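F420-reducing hydrogenase, subunit beta (PDB 4OMF) probably passes electrons from hydrogen oxidation through its iron-sulfur cluster and FAD to coenzyme F420, as the beta subunit of the F420-reducing hydrogenase of a methanogen. Local coordinates at residues Ile109-Gln113 and Ile126-Val130; Glu136-Ser142 and Tyr187-Cys192; Ala200-Ser206 and Val219-Ala225. All blocks are in the same frame, centred on the assembly; numbering follows the deposited sequence.

Interaction 1: Ile109-Gln113 and Ile126-Val130; sequences IRKMQ and IKLLV. With KEN (N,N-dimethylmethanamine), chain P.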
loop_
_atom_site.group_PDB
_atom_site.type_symbol
_atom_site.label_atom_id
_atom_site.label_comp_id
_atom_site.label_asym_id
_atom_site.label_seq_id
_atom_site.Cartn_x
_atom_site.Cartn_y
_atom_site.Cartn_z
ATOM N N ILE C 109 15.576 12.682 -16.694
ATOM C CA ILE C 109 16.252 11.880 -17.717
ATOM C C ILE C 109 17.780 11.837 -17.520
ATOM O O ILE C 109 18.384 10.778 -17.601
ATOM C CB ILE C 109 15.924 12.413 -19.154
ATOM C CG1 ILE C 109 14.423 12.249 -19.445
ATOM C CG2 ILE C 109 16.812 11.742 -20.227
ATOM C CD1 ILE C 109 13.962 13.016 -20.671
ATOM N N ARG C 110 18.398 12.986 -17.274
ATOM C CA ARG C 110 19.855 13.048 -17.155
ATOM C C ARG C 110 20.282 12.347 -15.864
ATOM O O ARG C 110 21.338 11.704 -15.811
ATOM C CB ARG C 110 20.359 14.504 -17.176
ATOM C CG ARG C 110 20.159 15.250 -18.497
ATOM C CD ARG C 110 20.664 14.470 -19.701
ATOM N NE ARG C 110 20.854 15.353 -20.852
ATOM C CZ ARG C 110 21.075 14.923 -22.089
ATOM N NH1 ARG C 110 21.225 15.791 -23.081
ATOM N NH2 ARG C 110 21.115 13.620 -22.342
ATOM N N LYS C 111 19.457 12.470 -14.826
ATOM C CA LYS C 111 19.738 11.772 -13.578
ATOM C C LYS C 111 19.700 10.271 -13.819
ATOM O O LYS C 111 20.537 9.538 -13.302
ATOM C CB LYS C 111 18.735 12.151 -12.467
ATOM C CG LYS C 111 18.994 11.409 -11.142
ATOM C CD LYS C 111 18.097 11.901 -10.026
ATOM C CE LYS C 111 18.226 10.975 -8.825
ATOM N NZ LYS C 111 17.352 11.404 -7.656
ATOM N N MET C 112 18.742 9.821 -14.627
ATOM C CA MET C 112 18.643 8.402 -14.930
ATOM C C MET C 112 19.878 7.932 -15.686
ATOM O O MET C 112 20.409 6.855 -15.396
ATOM C CB MET C 112 17.370 8.099 -15.748
ATOM C CG MET C 112 17.310 6.674 -16.318
ATOM S SD MET C 112 18.029 6.516 -17.984
ATOM C CE MET C 112 16.924 7.596 -18.938
ATOM N N GLN C 113 20.373 8.753 -16.623
ATOM C CA GLN C 113 21.483 8.292 -17.464
ATOM C C GLN C 113 22.766 8.175 -16.640
ATOM O O GLN C 113 23.565 7.258 -16.829
ATOM C CB GLN C 113 21.727 9.232 -18.645
ATOM C CG GLN C 113 20.620 9.265 -19.706
ATOM C CD GLN C 113 20.958 10.231 -20.842
ATOM O OE1 GLN C 113 21.091 11.439 -20.621
ATOM N NE2 GLN C 113 21.136 9.704 -22.043
ATOM N N ILE C 126 19.122 6.939 -25.620
ATOM C CA ILE C 126 18.664 8.295 -25.869
ATOM C C ILE C 126 19.694 9.006 -26.752
ATOM O O ILE C 126 20.849 9.185 -26.348
ATOM C CB ILE C 126 18.434 9.042 -24.553
ATOM C CG1 ILE C 126 17.402 8.280 -23.720
ATOM C CG2 ILE C 126 17.982 10.480 -24.817
ATOM C CD1 ILE C 126 17.042 8.953 -22.451
ATOM N N LYS C 127 19.300 9.360 -27.972
ATOM C CA LYS C 127 20.245 9.944 -28.929
ATOM C C LYS C 127 20.013 11.445 -29.159
ATOM O O LYS C 127 20.901 12.161 -29.613
ATOM C CB LYS C 127 20.180 9.218 -30.273
ATOM C CG LYS C 127 20.449 7.713 -30.176
ATOM C CD LYS C 127 21.835 7.406 -29.602
ATOM C CE LYS C 127 22.045 5.891 -29.431
ATOM N NZ LYS C 127 23.365 5.616 -28.797
ATOM N N LEU C 128 18.809 11.913 -28.859
ATOM C CA LEU C 128 18.505 13.335 -29.029
ATOM C C LEU C 128 17.491 13.782 -28.003
ATOM O O LEU C 128 16.340 13.330 -28.005
ATOM C CB LEU C 128 17.977 13.611 -30.425
ATOM C CG LEU C 128 17.485 15.025 -30.740
ATOM C CD1 LEU C 128 18.617 16.023 -30.648
ATOM C CD2 LEU C 128 16.879 15.021 -32.106
ATOM N N LEU C 129 17.919 14.667 -27.123
ATOM C CA LEU C 129 17.025 15.203 -26.106
ATOM C C LEU C 129 16.805 16.673 -26.408
ATOM O O LEU C 129 17.693 17.486 -26.184
ATOM C CB LEU C 129 17.612 14.994 -24.703
ATOM C CG LEU C 129 16.737 15.063 -23.440
ATOM C CD1 LEU C 129 17.603 14.905 -22.185
ATOM C CD2 LEU C 129 15.943 16.346 -23.354
ATOM N N VAL C 130 15.623 17.018 -26.924
ATOM C CA VAL C 130 15.332 18.420 -27.230
ATOM C C VAL C 130 14.645 19.058 -26.026
ATOM O O VAL C 130 13.597 18.607 -25.604
ATOM C CB VAL C 130 14.432 18.589 -28.494
ATOM C CG1 VAL C 130 14.293 20.077 -28.844
ATOM C CG2 VAL C 130 15.025 17.830 -29.696
HETATM C CA1 KEN P . 23.732 13.367 -25.660
HETATM C CB1 KEN P . 23.030 11.336 -24.359
HETATM C CC1 KEN P . 21.292 12.846 -25.236
HETATM N NE1 KEN P . 22.675 12.279 -25.487
#
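Ile109 and Leu129 meet branch end to branch end, and together with Ile126 and Met112 they form the apolar part of this contact. Ile109 CG2 lies 3.6 Å from Ile126 CD1 and also touches Leu129 CD1. Ile126 has CG1 anti to the carbonyl carbon and an extended chi2 (-177°), which together bring CD1 within 3.8 Å of Met112 CE. These residues pack helix 103-114 onto strand 126-132 within a beta-alpha-beta unit, the two short segments running nearly antiparallel at 155°.

The polar part lies on the flank of the helix. Leu129 CD1 sits over the centre of one face of the Arg110 guanidinium, 3.5 Å from CZ. In the plane of that group, Arg110 NH2 donates to a lone pair of Gln113 OE1 at 2.8 Å. Asp204 forms a salt bridge to NH1, and the carbonyl of Leu202 accepts from NE. The amide of Gln113 is held at its other end too, since NE2 donates to the carbonyl of Ala123; the same NE2 is 3.7 Å from Ile126 CB.

The bound N,N-dimethylmethanamine lies beside Arg110, Gln113 and Ile126, with its CB1 3.4 Å from Gln113 NE2. With partners on all three nitrogens and a methyl over one face, the guanidinium has its rotation fixed, and the adjacent carboxylate probably offsets its positive charge.

Interaction 2: Glu136-Ser142 and Tyr187-Cys192; sequences ENFPYTS and YEQAGC. With SF4 (iron/sulfur cluster), chain N; FAD (flavin-adenine dinucleotide), chain R.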
loop_
_atom_site.group_PDB
_atom_site.type_symbol
_atom_site.label_atom_id
_atom_site.label_comp_id
_atom_site.label_asym_id
_atom_site.label_seq_id
_atom_site.Cartn_x
_atom_site.Cartn_y
_atom_site.Cartn_z
ATOM N N GLU C 136 6.744 27.904 -15.831
ATOM C CA GLU C 136 5.735 27.364 -14.924
ATOM C C GLU C 136 4.881 26.377 -15.684
ATOM O O GLU C 136 4.789 26.461 -16.908
ATOM C CB GLU C 136 4.847 28.475 -14.339
ATOM C CG GLU C 136 4.023 29.246 -15.368
ATOM C CD GLU C 136 4.701 30.515 -15.862
ATOM O OE1 GLU C 136 4.705 30.756 -17.091
ATOM O OE2 GLU C 136 5.220 31.287 -15.023
ATOM N N ASN C 137 4.235 25.457 -14.967
ATOM C CA ASN C 137 3.203 24.632 -15.581
ATOM C C ASN C 137 1.943 24.596 -14.694
ATOM O O ASN C 137 2.013 24.889 -13.511
ATOM C CB ASN C 137 3.721 23.215 -15.854
ATOM C CG ASN C 137 3.014 22.552 -17.024
ATOM O OD1 ASN C 137 2.090 23.120 -17.598
ATOM N ND2 ASN C 137 3.463 21.351 -17.396
ATOM N N PHE C 138 0.802 24.280 -15.294
ATOM C CA PHE C 138 -0.513 24.424 -14.645
ATOM C C PHE C 138 -1.292 23.114 -14.538
ATOM O O PHE C 138 -1.320 22.320 -15.471
ATOM C CB PHE C 138 -1.389 25.439 -15.415
ATOM C CG PHE C 138 -0.799 26.811 -15.499
ATOM C CD1 PHE C 138 -0.963 27.717 -14.454
ATOM C CD2 PHE C 138 -0.057 27.197 -16.607
ATOM C CE1 PHE C 138 -0.399 28.992 -14.506
ATOM C CE2 PHE C 138 0.516 28.468 -16.663
ATOM C CZ PHE C 138 0.336 29.366 -15.609
ATOM N N PRO C 139 -1.944 22.882 -13.388
ATOM C CA PRO C 139 -2.921 21.786 -13.401
ATOM C C PRO C 139 -4.010 22.100 -14.443
ATOM O O PRO C 139 -4.248 23.264 -14.782
ATOM C CB PRO C 139 -3.478 21.768 -11.974
ATOM C CG PRO C 139 -2.478 22.552 -11.145
ATOM C CD PRO C 139 -1.838 23.542 -12.073
ATOM N N TYR C 140 -4.653 21.065 -14.957
ATOM C CA TYR C 140 -5.657 21.241 -15.994
ATOM C C TYR C 140 -6.811 22.148 -15.525
ATOM O O TYR C 140 -7.308 22.986 -16.290
ATOM C CB TYR C 140 -6.202 19.887 -16.446
ATOM C CG TYR C 140 -7.130 19.970 -17.656
ATOM C CD1 TYR C 140 -8.495 19.688 -17.541
ATOM C CD2 TYR C 140 -6.634 20.332 -18.904
ATOM C CE1 TYR C 140 -9.350 19.755 -18.648
ATOM C CE2 TYR C 140 -7.477 20.408 -20.027
ATOM C CZ TYR C 140 -8.832 20.126 -19.879
ATOM O OH TYR C 140 -9.663 20.173 -20.966
ATOM N N THR C 141 -7.210 22.018 -14.259
ATOM C CA THR C 141 -8.293 22.848 -13.733
ATOM C C THR C 141 -7.934 24.333 -13.727
ATOM O O THR C 141 -8.808 25.177 -13.884
ATOM C CB THR C 141 -8.697 22.441 -12.307
ATOM O OG1 THR C 141 -7.504 22.191 -11.557
ATOM C CG2 THR C 141 -9.579 21.195 -12.333
ATOM N N SER C 142 -6.651 24.648 -13.556
ATOM C CA SER C 142 -6.221 26.033 -13.644
ATOM C C SER C 142 -6.398 26.546 -15.062
ATOM O O SER C 142 -6.876 27.652 -15.254
ATOM C CB SER C 142 -4.763 26.189 -13.206
ATOM O OG SER C 142 -4.691 26.067 -11.797
ATOM N N TYR C 187 -1.897 29.928 -9.529
ATOM C CA TYR C 187 -2.621 28.827 -10.165
ATOM C C TYR C 187 -1.688 27.732 -10.699
ATOM O O TYR C 187 -2.155 26.649 -11.060
ATOM C CB TYR C 187 -3.490 29.338 -11.315
ATOM C CG TYR C 187 -4.674 30.171 -10.900
ATOM C CD1 TYR C 187 -5.925 29.583 -10.658
ATOM C CD2 TYR C 187 -4.562 31.561 -10.777
ATOM C CE1 TYR C 187 -7.027 30.355 -10.305
ATOM C CE2 TYR C 187 -5.669 32.337 -10.410
ATOM C CZ TYR C 187 -6.893 31.720 -10.182
ATOM O OH TYR C 187 -7.973 32.497 -9.815
ATOM N N GLU C 188 -0.391 28.033 -10.782
ATOM C CA GLU C 188 0.606 27.048 -11.239
ATOM C C GLU C 188 0.928 26.022 -10.126
ATOM O O GLU C 188 0.654 26.286 -8.946
ATOM C CB GLU C 188 1.882 27.756 -11.709
ATOM C CG GLU C 188 2.853 28.203 -10.614
ATOM C CD GLU C 188 2.385 29.386 -9.777
ATOM O OE1 GLU C 188 2.982 29.603 -8.687
ATOM O OE2 GLU C 188 1.444 30.110 -10.191
ATOM N N GLN C 189 1.475 24.852 -10.479
ATOM C CA GLN C 189 1.794 23.859 -9.439
ATOM C C GLN C 189 2.888 24.426 -8.511
ATOM O O GLN C 189 3.780 25.140 -8.965
ATOM C CB GLN C 189 2.218 22.520 -10.047
ATOM C CG GLN C 189 3.474 22.596 -10.928
ATOM C CD GLN C 189 3.959 21.239 -11.413
ATOM O OE1 GLN C 189 3.419 20.195 -11.041
ATOM N NE2 GLN C 189 4.980 21.252 -12.270
ATOM N N ALA C 190 2.769 24.178 -7.202
ATOM C CA ALA C 190 3.691 24.784 -6.232
ATOM C C ALA C 190 5.137 24.324 -6.439
ATOM O O ALA C 190 6.076 25.010 -6.033
ATOM C CB ALA C 190 3.250 24.470 -4.818
ATOM N N GLY C 191 5.313 23.154 -7.050
ATOM C CA GLY C 191 6.641 22.596 -7.246
ATOM C C GLY C 191 7.536 23.454 -8.137
ATOM O O GLY C 191 8.763 23.351 -8.101
ATOM N N CYS C 192 6.926 24.317 -8.936
ATOM C CA CYS C 192 7.686 25.184 -9.831
ATOM C C CYS C 192 8.442 26.277 -9.079
ATOM O O CYS C 192 9.348 26.876 -9.633
ATOM C CB CYS C 192 6.763 25.832 -10.864
ATOM S SG CYS C 192 6.077 24.676 -12.044
HETATM FE FE1 SF4 N . 9.159 21.882 -14.503
HETATM FE FE2 SF4 N . 10.547 23.999 -13.724
HETATM FE FE3 SF4 N . 7.931 23.901 -13.198
HETATM FE FE4 SF4 N . 8.709 24.224 -15.755
HETATM S S1 SF4 N . 9.066 25.729 -14.022
HETATM S S2 SF4 N . 7.112 22.720 -14.995
HETATM S S3 SF4 N . 10.656 23.072 -15.801
HETATM S S4 SF4 N . 9.527 22.511 -12.314
HETATM P PA FAD R . 6.451 22.380 -32.120
HETATM O O1A FAD R . 5.191 23.183 -31.926
HETATM O O2A FAD R . 6.936 21.922 -33.464
HETATM O O5B FAD R . 6.327 21.082 -31.205
HETATM C C5B FAD R . 6.053 21.327 -29.818
HETATM C C4B FAD R . 6.536 20.106 -29.034
HETATM O O4B FAD R . 6.336 20.337 -27.638
HETATM C C3B FAD R . 5.726 18.875 -29.424
HETATM O O3B FAD R . 6.576 17.755 -29.718
HETATM C C2B FAD R . 4.911 18.587 -28.172
HETATM O O2B FAD R . 4.730 17.173 -27.996
HETATM C C1B FAD R . 5.742 19.189 -27.054
HETATM N N9A FAD R . 4.873 19.582 -25.931
HETATM C C8A FAD R . 3.787 20.371 -26.016
HETATM N N7A FAD R . 3.227 20.544 -24.796
HETATM C C5A FAD R . 3.991 19.841 -23.914
HETATM C C6A FAD R . 3.948 19.576 -22.457
HETATM N N6A FAD R . 2.964 20.090 -21.673
HETATM N N1A FAD R . 4.927 18.811 -21.947
HETATM C C2A FAD R . 5.895 18.258 -22.708
HETATM N N3A FAD R . 5.994 18.442 -24.046
HETATM C C4A FAD R . 5.073 19.216 -24.673
HETATM N N1 FAD R . 8.705 28.847 -24.250
HETATM C C2 FAD R . 9.431 29.952 -23.815
HETATM O O2 FAD R . 10.044 30.638 -24.658
HETATM N N3 FAD R . 9.412 30.285 -22.468
HETATM C C4 FAD R . 8.730 29.509 -21.553
HETATM O O4 FAD R . 8.772 29.823 -20.343
HETATM C C4X FAD R . 7.533 28.861 -22.039
HETATM N N5 FAD R . 6.750 28.128 -21.011
HETATM C C5X FAD R . 6.499 26.731 -21.389
HETATM C C6 FAD R . 5.812 25.978 -20.421
HETATM C C7 FAD R . 5.324 24.706 -20.745
HETATM C C7M FAD R . 4.591 23.877 -19.700
HETATM C C8 FAD R . 5.520 24.228 -22.039
HETATM C C8M FAD R . 5.036 22.872 -22.515
HETATM C C9 FAD R . 6.196 24.986 -23.020
HETATM C C9A FAD R . 6.610 26.290 -22.725
HETATM N N10 FAD R . 7.377 27.020 -23.670
HETATM C C10 FAD R . 7.732 28.333 -23.423
HETATM C "C1'" FAD R . 7.896 26.436 -24.923
HETATM C "C2'" FAD R . 7.025 26.675 -26.129
HETATM O "O2'" FAD R . 5.749 27.028 -25.851
HETATM C "C3'" FAD R . 7.221 25.767 -27.107
HETATM O "O3'" FAD R . 6.716 24.541 -26.822
HETATM C "C4'" FAD R . 8.594 25.744 -27.758
HETATM O "O4'" FAD R . 8.993 27.051 -28.223
HETATM C "C5'" FAD R . 8.640 24.730 -28.905
HETATM O "O5'" FAD R . 7.966 25.257 -30.038
HETATM P P FAD R . 8.205 24.653 -31.500
HETATM O O1P FAD R . 9.702 24.580 -31.700
HETATM O O2P FAD R . 7.392 25.420 -32.501
HETATM O O3P FAD R . 7.663 23.126 -31.338
#
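Cys192 SG, bonded to iron FE3 of the iron-sulfur cluster at 2.3 Å, also accepts the backbone N-H of Asn137 at 3.5 Å, with an angle of 153° at the hydrogen. Gln189 NE2 adds a weak bond to the same sulfur, though the Gln189 amide is held mainly by a neighbouring protein chain, OE1 by a basic side chain and NE2 by its backbone. Such N-H...S bonds probably temper the negative charge on the thiolate. Placing the sulfur anti to the carbonyl carbon (chi1 -68°) turns it toward both the cluster and Asn137.

Further along, Gln189 N donates to Asn137 O at 3.1 Å, nearly in line with the C=O bond. Ser142 OG, in the first turn of helix 140-150, donates to Tyr187 O at 2.7 Å and lies at the edge of the Tyr187 ring. The loop from Glu136 is bonded to the cluster-binding loop through Asn137 and, past the N-cap Pro139, through Ser142, its Glu136-Asn137 end lying between the cluster and FAD.

Asn137 faces both cofactors: its CB is 3.5 Å from cluster sulfur S2, and OD1 is 3.4 Å from the flavin methyl C7M. Its ND2 donates to the carbonyl of Thr77. On the flank, Phe138 CD1 comes within 3.6 Å of Glu188 CA, and Pro139 CD lies 3.3 Å from Tyr187 O. Phe146 meets the rings of both Phe138 and Tyr187 edge to face.

Interaction 3: Ala200-Ser206 and Val219-Ala225; sequences AELADVS and VITRTDA. With KEN (N,N-dimethylmethanamine), chain P.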
loop_
_atom_site.group_PDB
_atom_site.type_symbol
_atom_site.label_atom_id
_atom_site.label_comp_id
_atom_site.label_asym_id
_atom_site.label_seq_id
_atom_site.Cartn_x
_atom_site.Cartn_y
_atom_site.Cartn_z
ATOM N N ALA C 200 16.277 25.023 -20.153
ATOM C CA ALA C 200 16.577 23.589 -20.295
ATOM C C ALA C 200 18.083 23.387 -20.484
ATOM O O ALA C 200 18.531 22.934 -21.534
ATOM C CB ALA C 200 15.803 22.973 -21.470
ATOM N N GLU C 201 18.847 23.747 -19.462
ATOM C CA GLU C 201 20.298 23.791 -19.538
ATOM C C GLU C 201 20.972 22.451 -19.793
ATOM O O GLU C 201 22.125 22.428 -20.202
ATOM C CB GLU C 201 20.856 24.392 -18.247
ATOM C CG GLU C 201 20.404 25.838 -18.033
ATOM C CD GLU C 201 20.806 26.409 -16.683
ATOM O OE1 GLU C 201 21.831 25.955 -16.128
ATOM O OE2 GLU C 201 20.091 27.314 -16.181
ATOM N N LEU C 202 20.281 21.337 -19.546
ATOM C CA LEU C 202 20.936 20.039 -19.676
ATOM C C LEU C 202 20.530 19.290 -20.952
ATOM O O LEU C 202 20.929 18.145 -21.158
ATOM C CB LEU C 202 20.646 19.171 -18.435
ATOM C CG LEU C 202 21.167 19.790 -17.121
ATOM C CD1 LEU C 202 20.811 18.960 -15.884
ATOM C CD2 LEU C 202 22.659 20.008 -17.194
ATOM N N ALA C 203 19.733 19.931 -21.809
ATOM C CA ALA C 203 19.272 19.280 -23.030
ATOM C C ALA C 203 20.383 19.251 -24.081
ATOM O O ALA C 203 21.355 20.000 -23.977
ATOM C CB ALA C 203 18.040 19.995 -23.595
ATOM N N ASP C 204 20.233 18.416 -25.101
ATOM C CA ASP C 204 21.178 18.453 -26.217
ATOM C C ASP C 204 21.084 19.769 -26.998
ATOM O O ASP C 204 22.109 20.348 -27.367
ATOM C CB ASP C 204 20.938 17.303 -27.166
ATOM C CG ASP C 204 21.305 15.969 -26.561
ATOM O OD1 ASP C 204 22.372 15.877 -25.908
ATOM O OD2 ASP C 204 20.538 15.017 -26.757
ATOM N N VAL C 205 19.847 20.163 -27.305
ATOM C CA VAL C 205 19.494 21.423 -27.976
ATOM C C VAL C 205 18.299 21.948 -27.217
ATOM O O VAL C 205 17.408 21.161 -26.901
ATOM C CB VAL C 205 19.052 21.235 -29.445
ATOM C CG1 VAL C 205 19.004 22.570 -30.172
ATOM C CG2 VAL C 205 19.908 20.259 -30.159
ATOM N N SER C 206 18.255 23.249 -26.945
ATOM C CA SER C 206 17.129 23.830 -26.213
ATOM C C SER C 206 16.436 24.901 -27.060
ATOM O O SER C 206 17.100 25.651 -27.769
ATOM C CB SER C 206 17.606 24.442 -24.890
ATOM O OG SER C 206 18.368 23.526 -24.114
ATOM N N VAL C 219 17.247 29.160 -30.501
ATOM C CA VAL C 219 17.765 27.789 -30.468
ATOM C C VAL C 219 19.179 27.753 -29.904
ATOM O O VAL C 219 20.101 28.324 -30.479
ATOM C CB VAL C 219 17.792 27.163 -31.883
ATOM C CG1 VAL C 219 18.314 25.729 -31.836
ATOM C CG2 VAL C 219 16.411 27.205 -32.514
ATOM N N ILE C 220 19.332 27.061 -28.788
ATOM C CA ILE C 220 20.610 26.970 -28.091
ATOM C C ILE C 220 21.161 25.558 -28.261
ATOM O O ILE C 220 20.566 24.614 -27.741
ATOM C CB ILE C 220 20.426 27.266 -26.593
ATOM C CG1 ILE C 220 19.910 28.692 -26.376
ATOM C CG2 ILE C 220 21.738 27.059 -25.850
ATOM C CD1 ILE C 220 19.414 28.932 -24.954
ATOM N N THR C 221 22.258 25.390 -29.003
ATOM C CA THR C 221 22.861 24.058 -29.106
ATOM C C THR C 221 23.869 23.897 -27.974
ATOM O O THR C 221 24.549 24.850 -27.612
ATOM C CB THR C 221 23.551 23.803 -30.476
ATOM O OG1 THR C 221 24.480 24.844 -30.748
ATOM C CG2 THR C 221 22.521 23.768 -31.597
ATOM N N ARG C 222 23.953 22.698 -27.401
ATOM C CA ARG C 222 24.751 22.501 -26.201
ATOM C C ARG C 222 25.746 21.340 -26.298
ATOM O O ARG C 222 26.953 21.535 -26.116
ATOM C CB ARG C 222 23.831 22.286 -24.980
ATOM C CG ARG C 222 22.780 23.378 -24.756
ATOM C CD ARG C 222 22.031 23.189 -23.420
ATOM N NE ARG C 222 21.025 24.238 -23.199
ATOM C CZ ARG C 222 21.282 25.417 -22.641
ATOM N NH1 ARG C 222 22.519 25.729 -22.235
ATOM N NH2 ARG C 222 20.297 26.299 -22.486
ATOM N N THR C 223 25.266 20.132 -26.553
ATOM C CA THR C 223 26.150 18.965 -26.575
ATOM C C THR C 223 26.643 18.712 -27.998
ATOM O O THR C 223 26.111 19.292 -28.943
ATOM C CB THR C 223 25.439 17.722 -26.083
ATOM O OG1 THR C 223 24.332 17.471 -26.956
ATOM C CG2 THR C 223 24.927 17.899 -24.653
ATOM N N ASP C 224 27.649 17.850 -28.159
ATOM C CA ASP C 224 28.113 17.488 -29.501
ATOM C C ASP C 224 26.953 16.967 -30.365
ATOM O O ASP C 224 26.824 17.342 -31.533
ATOM C CB ASP C 224 29.235 16.435 -29.441
ATOM C CG ASP C 224 30.526 16.974 -28.823
ATOM O OD1 ASP C 224 30.643 18.205 -28.635
ATOM O OD2 ASP C 224 31.434 16.158 -28.534
ATOM N N ALA C 225 26.105 16.127 -29.777
ATOM C CA ALA C 225 24.977 15.549 -30.485
ATOM C C ALA C 225 23.973 16.629 -30.890
ATOM O O ALA C 225 23.481 16.663 -32.025
ATOM C CB ALA C 225 24.304 14.494 -29.617
HETATM C CA1 KEN P . 23.732 13.367 -25.660
HETATM C CB1 KEN P . 23.030 11.336 -24.359
HETATM C CC1 KEN P . 21.292 12.846 -25.236
HETATM N NE1 KEN P . 22.675 12.279 -25.487
#
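Arg222 reaches from the end of one hairpin strand across the Ala200-Ala203 turn, its chain straight from CG to NE. The turn at chi4 (-86°) sets the guanidinium across the line of that chain, with Glu201 CA over one face and Ile220 CG2 over the opposite face. In the plane between them, Arg222 NE donates to Ser206 OG at 2.9 Å, almost straight at 174°. Ser206 OG lies anti to its own carbonyl carbon (chi1 -52°) and donates a hydrogen bond to Ala200 O at 2.7 Å. The outer nitrogens bond to the carbonyls of Thr5, Leu3 and Val199.

Ser206 and Ile220 form an antiparallel hydrogen-bonded pair, and Val205 faces Thr221 in the next, non-hydrogen-bonded pair. On the Val205 face, Val205 CG1 packs against Val219 CG1 at 3.6 Å. Beyond the strand end, Asp204 O accepts from Arg222 N at 3.0 Å and from Thr223 N. Thr223, the N-cap of helix 224-235, caps Gly226 N with OG1.

Donating onward while accepting from Arg222 NE, the Ser206 hydroxyl has both roles filled and probably keeps one orientation; the buried guanidinium, flat between aliphatic carbons, spends its N-H groups on neutral oxygens.

In the fold
The three contacts follow one another along the chain without overlap, all within the family's C-terminal range. Interactions 1 and 3 are neighbours, with centres 11 Å apart: strands 126-132 and 205-208 lie side by side in the eight-stranded mixed sheet, and the Asp204 carboxylate of interaction 3 accepts from Leu129 N of interaction 1. Both border the same bound amine. Interaction 2 stands apart, its centre about 24 Å from that of interaction 1 and 26 Å from that of interaction 3, at the cluster and the flavin. The chain leaving strand 126-132 passes this probable electron-transfer site at Glu136-Asn137 before entering helix 140-150.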